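Local coordinates for outer membrane protein SusF (Bacteroides thetaiotaomicron, PDB 4FE9), which binds starch at the bacterial cell surface through its carbohydrate-binding modules, before the glycan is transported into the periplasm for degradation, at residues A[183-188]-A[238-243]. Sequence-based numbering, arbitrary orientation.
With EDO (1,2-ethanediol), chain M.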
ATOM      1  N   GLU A 183     -10.420 -11.691  -4.791  1.00 14.17           N
ATOM      2  CA  GLU A 183      -9.314 -12.258  -5.502  1.00 14.75           C
ATOM      3  C   GLU A 183      -9.834 -13.249  -6.498  1.00 13.78           C
ATOM      4  O   GLU A 183     -10.749 -13.967  -6.214  1.00 15.93           O
ATOM      5  CB  GLU A 183      -8.360 -12.929  -4.527  1.00 13.42           C
ATOM      6  CG  GLU A 183      -7.913 -11.989  -3.419  1.00 17.89           C
ATOM      7  CD  GLU A 183      -7.007 -12.666  -2.414  1.00 33.91           C
ATOM      8  OE1 GLU A 183      -5.804 -12.851  -2.714  1.00 36.46           O
ATOM      9  OE2 GLU A 183      -7.530 -13.144  -1.392  1.00 38.64           O
ATOM     10  N   ALA A 184      -9.338 -13.184  -7.715  1.00 14.21           N
ATOM     11  CA  ALA A 184      -9.765 -14.111  -8.740  1.00 14.49           C
ATOM     12  C   ALA A 184      -8.585 -14.421  -9.619  1.00 15.05           C
ATOM     13  O   ALA A 184      -7.557 -13.725  -9.573  1.00 13.70           O
ATOM     14  CB  ALA A 184     -10.917 -13.500  -9.571  1.00 14.58           C
ATOM     15  N   GLU A 185      -8.705 -15.467 -10.420  1.00 15.21           N
ATOM     16  CA  GLU A 185      -7.703 -15.717 -11.434  1.00 16.41           C
ATOM     17  C   GLU A 185      -8.385 -15.947 -12.755  1.00 16.37           C
ATOM     18  O   GLU A 185      -9.335 -16.719 -12.828  1.00 16.66           O
ATOM     19  CB  GLU A 185      -6.846 -16.934 -11.067  1.00 17.06           C
ATOM     20  CG  GLU A 185      -5.695 -17.167 -12.076  1.00 20.32           C
ATOM     21  CD  GLU A 185      -4.840 -18.385 -11.745  1.00 42.93           C
ATOM     22  OE1 GLU A 185      -5.129 -19.068 -10.728  1.00 49.24           O
ATOM     23  OE2 GLU A 185      -3.875 -18.658 -12.506  1.00 43.69           O
ATOM     24  N   ILE A 186      -7.999 -15.189 -13.771  1.00 15.90           N
ATOM     25  CA  ILE A 186      -8.754 -15.189 -15.025  1.00 15.12           C
ATOM     26  C   ILE A 186      -7.872 -15.464 -16.240  1.00 16.19           C
ATOM     27  O   ILE A 186      -6.730 -15.006 -16.291  1.00 16.23           O
ATOM     28  CB  ILE A 186      -9.528 -13.837 -15.247  1.00 15.46           C
ATOM     29  CG1 ILE A 186      -8.554 -12.687 -15.528  1.00 12.03           C
ATOM     30  CG2 ILE A 186     -10.432 -13.509 -14.009  1.00 14.10           C
ATOM     31  CD1 ILE A 186      -9.175 -11.323 -15.294  1.00 15.73           C
ATOM     32  N   GLU A 187      -8.483 -16.027 -17.290  1.00 17.01           N
ATOM     33  CA  GLU A 187      -7.753 -16.445 -18.506  1.00 19.17           C
ATOM     34  C   GLU A 187      -7.476 -15.315 -19.461  1.00 18.55           C
ATOM     35  O   GLU A 187      -6.584 -15.412 -20.267  1.00 19.31           O
ATOM     36  CB  GLU A 187      -8.522 -17.554 -19.252  1.00 19.01           C
ATOM     37  CG  GLU A 187      -9.095 -18.621 -18.313  1.00 24.31           C
ATOM     38  CD  GLU A 187      -9.015 -20.042 -18.895  1.00 36.65           C
ATOM     39  OE1 GLU A 187      -9.350 -20.229 -20.103  1.00 42.03           O
ATOM     40  OE2 GLU A 187      -8.682 -20.974 -18.126  1.00 31.07           O
ATOM     41  N   SER A 188      -8.322 -14.294 -19.455  1.00 18.09           N
ATOM     42  CA  SER A 188      -8.069 -13.081 -20.267  1.00 17.71           C
ATOM     43  C   SER A 188      -8.649 -11.895 -19.535  1.00 16.99           C
ATOM     44  O   SER A 188      -9.354 -12.072 -18.558  1.00 17.25           O
ATOM     45  CB  SER A 188      -8.752 -13.213 -21.631  1.00 18.02           C
ATOM     46  OG  SER A 188     -10.120 -13.578 -21.460  1.00 18.32           O
ATOM     47  N   ASP A 238      -4.741  -9.882 -16.601  1.00 18.55           N
ATOM     48  CA  ASP A 238      -5.279 -11.184 -16.414  1.00 17.23           C
ATOM     49  C   ASP A 238      -4.330 -12.002 -15.572  1.00 17.30           C
ATOM     50  O   ASP A 238      -3.407 -11.447 -14.949  1.00 17.66           O
ATOM     51  CB  ASP A 238      -5.568 -11.856 -17.772  1.00 18.21           C
ATOM     52  CG  ASP A 238      -4.302 -12.039 -18.633  1.00 23.10           C
ATOM     53  OD1 ASP A 238      -3.179 -12.034 -18.073  1.00 32.99           O
ATOM     54  OD2 ASP A 238      -4.443 -12.261 -19.853  1.00 37.32           O
ATOM     55  N   GLY A 239      -4.616 -13.287 -15.422  1.00 15.23           N
ATOM     56  CA  GLY A 239      -3.953 -14.059 -14.392  1.00 15.27           C
ATOM     57  C   GLY A 239      -4.568 -13.776 -13.023  1.00 14.51           C
ATOM     58  O   GLY A 239      -5.798 -13.540 -12.908  1.00 14.03           O
ATOM     59  N   LYS A 240      -3.754 -13.853 -11.985  1.00 12.37           N
ATOM     60  CA  LYS A 240      -4.253 -13.621 -10.637  1.00 12.30           C
ATOM     61  C   LYS A 240      -4.409 -12.131 -10.410  1.00 10.77           C
ATOM     62  O   LYS A 240      -3.471 -11.370 -10.603  1.00 10.55           O
ATOM     63  CB  LYS A 240      -3.297 -14.184  -9.603  1.00 12.41           C
ATOM     64  CG  LYS A 240      -3.273 -15.703  -9.542  1.00 14.34           C
ATOM     65  CD  LYS A 240      -2.001 -16.148  -8.875  1.00 25.52           C
ATOM     66  CE  LYS A 240      -1.760 -17.611  -9.105  1.00 32.66           C
ATOM     67  NZ  LYS A 240      -2.585 -18.392  -8.159  1.00 28.15           N
ATOM     68  N   ILE A 241      -5.618 -11.722 -10.065  1.00 10.97           N
ATOM     69  CA  ILE A 241      -5.915 -10.319  -9.829  1.00  9.66           C
ATOM     70  C   ILE A 241      -6.654 -10.156  -8.535  1.00 10.34           C
ATOM     71  O   ILE A 241      -7.122 -11.132  -7.950  1.00  8.55           O
ATOM     72  CB  ILE A 241      -6.757  -9.706 -10.974  1.00 12.12           C
ATOM     73  CG1 ILE A 241      -8.116 -10.406 -11.111  1.00  6.67           C
ATOM     74  CG2 ILE A 241      -6.001  -9.748 -12.272  1.00 10.71           C
ATOM     75  CD1 ILE A 241      -9.073  -9.609 -11.970  1.00  6.01           C
ATOM     76  N   LYS A 242      -6.639  -8.933  -8.012  1.00  9.51           N
ATOM     77  CA  LYS A 242      -7.431  -8.592  -6.850  1.00 10.13           C
ATOM     78  C   LYS A 242      -8.222  -7.313  -7.131  1.00  9.07           C
ATOM     79  O   LYS A 242      -7.655  -6.318  -7.570  1.00 10.69           O
ATOM     80  CB  LYS A 242      -6.510  -8.368  -5.656  1.00 10.19           C
ATOM     81  CG  LYS A 242      -7.230  -7.831  -4.436  1.00 15.08           C
ATOM     82  CD  LYS A 242      -6.240  -7.402  -3.379  1.00 24.86           C
ATOM     83  CE  LYS A 242      -6.339  -8.287  -2.159  1.00 31.07           C
ATOM     84  NZ  LYS A 242      -5.239  -7.930  -1.169  1.00 34.10           N
ATOM     85  N   ILE A 243      -9.528  -7.386  -6.970  1.00  8.00           N
ATOM     86  CA  ILE A 243     -10.405  -6.276  -7.245  1.00  8.22           C
ATOM     87  C   ILE A 243     -10.824  -5.688  -5.895  1.00  9.29           C
ATOM     88  O   ILE A 243     -11.190  -6.443  -5.003  1.00  6.83           O
ATOM     89  CB  ILE A 243     -11.665  -6.747  -7.952  1.00  7.48           C
ATOM     90  CG1 ILE A 243     -11.342  -7.244  -9.352  1.00  7.17           C
ATOM     91  CG2 ILE A 243     -12.692  -5.595  -8.062  1.00  8.24           C
ATOM     92  CD1 ILE A 243     -12.544  -7.922  -9.998  1.00  7.48           C
TER
HETATM   93  C1  EDO M 518     -12.227 -15.350 -18.282  1.00 30.36           C
HETATM   94  O1  EDO M 518     -11.540 -16.291 -17.455  1.00 20.15           O
HETATM   95  C2  EDO M 518     -11.771 -13.936 -17.898  1.00 35.89           C
HETATM   96  O2  EDO M 518     -12.338 -12.954 -18.775  1.00 33.01           O
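Ile186 and Ile241 meet through their terminal methyls, CD1 to CD1 at 3.7 Å, between neighbouring antiparallel strands in the beta-sheet of the first carbohydrate-binding module. The two side chains cross at about a right angle. In Ile186, CG1 stands between the backbone N and the carbonyl carbon (chi1 69°), which sets it beside Asp238, 3.8 Å from Asp238 CB, and the extended next torsion takes CD1 on to Ile241. Phe159 and Thr235 from nearby loops also touch Ile186. With an alanine here, the methyl that meets Ile241 CD1 is gone, which is likely to open a gap beside it and lose the CG1 contact with Asp238.

On the sheet face shared by Glu183 and Lys242, Glu185 and Lys240 lie obliquely across one another. Their methylenes pack, Glu185 CG 3.8 Å from Lys240 CG, and at the chain ends Glu185 OE1 and Lys240 NZ form a long salt bridge at 3.7 Å. Glu183 OE1 is hydrogen-bonded to Asn257 ND2.

Two reciprocal pairs of backbone hydrogen bonds, Ala184 with Ile241 and Ile186 with Gly239, join the strands. Gly239 has a positive phi (78°), and a side chain there would press against the carbonyl O of Asp238. Past the strand end, an ethanediol, probably from the crystallisation liquor, accepts a nearly straight hydrogen bond (171°) from Glu187 N to its O1, 3.1 Å away, while its C2 rests 3.5 Å from Ile186 CB.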